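Local atomic coordinates of aminoacyltransferase FemA (Staphylococcus aureus, PDB entry 1LRZ), a protein that adds the second and third glycines of the pentaglycine interpeptide bridge of staphylococcal peptidoglycan, using glycyl-tRNA as donor. Residues N174-T183 / V380-A388. Residues are numbered along the deposited sequence; the frame is centred on the assembly and turned at random.
Sequences NMDGLRKRNT and VKFKKGYNA
Asp176 N donates to Gly385 O across 2.9 Å, the one direct hydrogen bond between 174-183 and 380-388; it lies in the carbonyl plane with an N-H...O angle of 157°. Met175 CA comes to 3.2 Å from Gly385 O, a CA-H...O contact beside that bond.

Two waters extend the polar link. One accepts from Asn174 ND2 and donates to Asn387 OD1, joining amides whose planes stand 70° apart; the other donates to Thr183 OG1 and, in the plane of the Tyr386 ring, lies 2.7 Å from Tyr386 OH.

Apolar contact centres on Tyr386. Arg179 CG sits over one ring face, 4.3 Å from the centroid, as a CH-pi contact. Met175 CE touches Tyr386 CE1 at 3.6 Å, while its SD, 5.0 Å from the ring centroid and oblique to the ring, makes a Met-aromatic contact.

Bent at chi2 (69°) and again at chi3, the Arg179 chain brings CD to 3.4 Å from Gly385 CA and lays its guanidinium against the backbone of Lys381 and Phe382, with Lys381 O over one face. Asp176 holds that group from its edge: Arg179 NH2 reaches the syn lone pair of Asp176 OD1 at 2.9 Å in a salt bridge, with OD1 in the guanidinium plane.

Tyr386 also packs on helix 341-355. The contact thus joins two helix ends: the N-cap of helix 177-187, with Asp176 as capping residue, and the Schellman motif at Asn387 that closes helix 377-384 before strand 389-393.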
loop_
_atom_site.group_PDB
_atom_site.type_symbol
_atom_site.label_atom_id
_atom_site.label_comp_id
_atom_site.label_asym_id
_atom_site.label_seq_id
_atom_site.Cartn_x
_atom_site.Cartn_y
_atom_site.Cartn_z
ATOM N N ASN A 174 8.711 -16.574 6.381
ATOM C CA ASN A 174 8.157 -15.912 7.557
ATOM C C ASN A 174 6.636 -15.758 7.529
ATOM O O ASN A 174 6.057 -15.264 8.489
ATOM C CB ASN A 174 8.820 -14.534 7.760
ATOM C CG ASN A 174 10.313 -14.644 8.052
ATOM O OD1 ASN A 174 10.801 -15.721 8.390
ATOM N ND2 ASN A 174 11.043 -13.524 7.937
ATOM N N MET A 175 5.996 -16.156 6.428
ATOM C CA MET A 175 4.535 -16.083 6.321
ATOM C C MET A 175 3.961 -17.189 7.200
ATOM O O MET A 175 4.658 -18.156 7.498
ATOM C CB MET A 175 4.053 -16.361 4.883
ATOM C CG MET A 175 4.302 -15.264 3.852
ATOM S SD MET A 175 3.675 -15.727 2.208
ATOM C CE MET A 175 4.342 -14.373 1.197
ATOM N N ASP A 176 2.701 -17.062 7.613
ATOM C CA ASP A 176 2.107 -18.134 8.397
ATOM C C ASP A 176 1.654 -19.226 7.407
ATOM O O ASP A 176 1.681 -19.025 6.180
ATOM C CB ASP A 176 0.957 -17.615 9.287
ATOM C CG ASP A 176 -0.266 -17.125 8.503
ATOM O OD1 ASP A 176 -1.209 -16.641 9.157
ATOM O OD2 ASP A 176 -0.310 -17.226 7.267
ATOM N N GLY A 177 1.270 -20.386 7.924
ATOM C CA GLY A 177 0.878 -21.488 7.059
ATOM C C GLY A 177 -0.087 -21.170 5.933
ATOM O O GLY A 177 0.134 -21.555 4.782
ATOM N N LEU A 178 -1.167 -20.469 6.260
ATOM C CA LEU A 178 -2.174 -20.123 5.270
ATOM C C LEU A 178 -1.629 -19.202 4.157
ATOM O O LEU A 178 -1.876 -19.448 2.974
ATOM C CB LEU A 178 -3.376 -19.484 5.977
ATOM C CG LEU A 178 -4.673 -19.305 5.182
ATOM C CD1 LEU A 178 -5.104 -20.636 4.554
ATOM C CD2 LEU A 178 -5.756 -18.763 6.117
ATOM N N ARG A 179 -0.880 -18.157 4.512
ATOM C CA ARG A 179 -0.343 -17.271 3.473
ATOM C C ARG A 179 0.708 -17.958 2.604
ATOM O O ARG A 179 0.742 -17.776 1.392
ATOM C CB ARG A 179 0.253 -15.994 4.088
ATOM C CG ARG A 179 -0.807 -14.970 4.464
ATOM C CD ARG A 179 -1.606 -15.492 5.641
ATOM N NE ARG A 179 -2.999 -15.146 5.517
ATOM C CZ ARG A 179 -3.893 -15.284 6.481
ATOM N NH1 ARG A 179 -5.139 -14.928 6.239
ATOM N NH2 ARG A 179 -3.547 -15.762 7.675
ATOM N N LYS A 180 1.575 -18.743 3.227
ATOM C CA LYS A 180 2.602 -19.472 2.487
ATOM C C LYS A 180 1.937 -20.428 1.488
ATOM O O LYS A 180 2.302 -20.469 0.314
ATOM C CB LYS A 180 3.458 -20.277 3.469
ATOM C CG LYS A 180 4.635 -21.026 2.865
ATOM C CD LYS A 180 5.558 -21.464 4.004
ATOM C CE LYS A 180 6.950 -21.886 3.550
ATOM N NZ LYS A 180 7.815 -22.238 4.739
ATOM N N ARG A 181 0.956 -21.194 1.958
ATOM C CA ARG A 181 0.275 -22.148 1.096
ATOM C C ARG A 181 -0.389 -21.477 -0.102
ATOM O O ARG A 181 -0.228 -21.923 -1.239
ATOM C CB ARG A 181 -0.778 -22.943 1.887
ATOM C CG ARG A 181 -1.625 -23.858 1.001
ATOM C CD ARG A 181 -2.513 -24.821 1.814
ATOM N NE ARG A 181 -3.408 -25.583 0.942
ATOM C CZ ARG A 181 -4.338 -26.431 1.378
ATOM N NH1 ARG A 181 -5.113 -27.074 0.510
ATOM N NH2 ARG A 181 -4.487 -26.644 2.680
ATOM N N ASN A 182 -1.134 -20.409 0.155
ATOM C CA ASN A 182 -1.821 -19.691 -0.914
ATOM C C ASN A 182 -0.849 -19.005 -1.873
ATOM O O ASN A 182 -1.098 -18.939 -3.083
ATOM C CB ASN A 182 -2.804 -18.678 -0.309
ATOM C CG ASN A 182 -4.082 -19.353 0.204
ATOM O OD1 ASN A 182 -4.606 -19.020 1.264
ATOM N ND2 ASN A 182 -4.576 -20.299 -0.557
ATOM N N THR A 183 0.265 -18.504 -1.343
ATOM C CA THR A 183 1.258 -17.851 -2.189
ATOM C C THR A 183 1.899 -18.899 -3.107
ATOM O O THR A 183 2.056 -18.666 -4.309
ATOM C CB THR A 183 2.332 -17.131 -1.322
ATOM O OG1 THR A 183 1.711 -16.048 -0.616
ATOM C CG2 THR A 183 3.458 -16.568 -2.197
ATOM N N VAL A 380 -7.065 -7.514 8.789
ATOM C CA VAL A 380 -5.936 -7.479 9.711
ATOM C C VAL A 380 -5.284 -8.853 9.859
ATOM O O VAL A 380 -4.056 -8.953 9.935
ATOM C CB VAL A 380 -6.367 -6.925 11.102
ATOM C CG1 VAL A 380 -5.214 -7.050 12.115
ATOM C CG2 VAL A 380 -6.762 -5.442 10.964
ATOM N N LYS A 381 -6.095 -9.907 9.886
ATOM C CA LYS A 381 -5.567 -11.273 9.995
ATOM C C LYS A 381 -4.756 -11.603 8.736
ATOM O O LYS A 381 -3.726 -12.284 8.786
ATOM C CB LYS A 381 -6.721 -12.282 10.145
ATOM C CG LYS A 381 -7.453 -12.212 11.474
ATOM C CD LYS A 381 -8.598 -13.224 11.541
ATOM C CE LYS A 381 -9.292 -13.186 12.908
ATOM N NZ LYS A 381 -10.401 -14.198 13.016
ATOM N N PHE A 382 -5.233 -11.113 7.602
ATOM C CA PHE A 382 -4.556 -11.348 6.334
ATOM C C PHE A 382 -3.176 -10.677 6.359
ATOM O O PHE A 382 -2.161 -11.311 6.056
ATOM C CB PHE A 382 -5.440 -10.818 5.202
ATOM C CG PHE A 382 -4.804 -10.846 3.837
ATOM C CD1 PHE A 382 -4.159 -9.715 3.332
ATOM C CD2 PHE A 382 -4.916 -11.971 3.023
ATOM C CE1 PHE A 382 -3.638 -9.702 2.026
ATOM C CE2 PHE A 382 -4.398 -11.972 1.717
ATOM C CZ PHE A 382 -3.762 -10.838 1.220
ATOM N N LYS A 383 -3.134 -9.413 6.759
ATOM C CA LYS A 383 -1.877 -8.675 6.825
ATOM C C LYS A 383 -0.934 -9.317 7.848
ATOM O O LYS A 383 0.272 -9.464 7.604
ATOM C CB LYS A 383 -2.175 -7.210 7.160
ATOM C CG LYS A 383 -2.988 -6.545 6.039
ATOM C CD LYS A 383 -3.352 -5.093 6.303
ATOM C CE LYS A 383 -4.150 -4.558 5.101
ATOM N NZ LYS A 383 -4.496 -3.114 5.177
ATOM N N LYS A 384 -1.501 -9.734 8.976
ATOM C CA LYS A 384 -0.743 -10.391 10.037
ATOM C C LYS A 384 -0.005 -11.620 9.501
ATOM O O LYS A 384 1.156 -11.871 9.857
ATOM C CB LYS A 384 -1.702 -10.812 11.160
ATOM C CG LYS A 384 -1.036 -11.499 12.337
ATOM C CD LYS A 384 -2.079 -11.947 13.337
ATOM C CE LYS A 384 -1.459 -12.786 14.445
ATOM N NZ LYS A 384 -2.494 -13.166 15.450
ATOM N N GLY A 385 -0.684 -12.365 8.632
ATOM C CA GLY A 385 -0.117 -13.572 8.058
ATOM C C GLY A 385 1.149 -13.387 7.233
ATOM O O GLY A 385 1.863 -14.364 6.990
ATOM N N TYR A 386 1.430 -12.151 6.805
ATOM C CA TYR A 386 2.624 -11.853 6.013
ATOM C C TYR A 386 3.824 -11.491 6.891
ATOM O O TYR A 386 4.900 -11.165 6.383
ATOM C CB TYR A 386 2.341 -10.696 5.040
ATOM C CG TYR A 386 1.607 -11.114 3.786
ATOM C CD1 TYR A 386 2.298 -11.592 2.671
ATOM C CD2 TYR A 386 0.215 -11.057 3.722
ATOM C CE1 TYR A 386 1.610 -11.999 1.516
ATOM C CE2 TYR A 386 -0.479 -11.466 2.580
ATOM C CZ TYR A 386 0.218 -11.933 1.482
ATOM O OH TYR A 386 -0.485 -12.324 0.347
ATOM N N ASN A 387 3.625 -11.547 8.203
ATOM C CA ASN A 387 4.656 -11.217 9.184
ATOM C C ASN A 387 4.897 -9.717 9.261
ATOM O O ASN A 387 5.987 -9.288 9.601
ATOM C CB ASN A 387 6.000 -11.908 8.876
ATOM C CG ASN A 387 6.922 -11.940 10.092
ATOM O OD1 ASN A 387 8.138 -11.795 9.979
ATOM N ND2 ASN A 387 6.340 -12.137 11.261
ATOM N N ALA A 388 3.888 -8.923 8.934
ATOM C CA ALA A 388 4.022 -7.479 9.006
ATOM C C ALA A 388 3.926 -7.081 10.473
ATOM O O ALA A 388 3.577 -7.910 11.316
ATOM C CB ALA A 388 2.904 -6.819 8.223
HETATM O O HOH W 1 9.312 -11.337 7.198
HETATM O O HOH W 2 1.101 -13.403 -1.521
#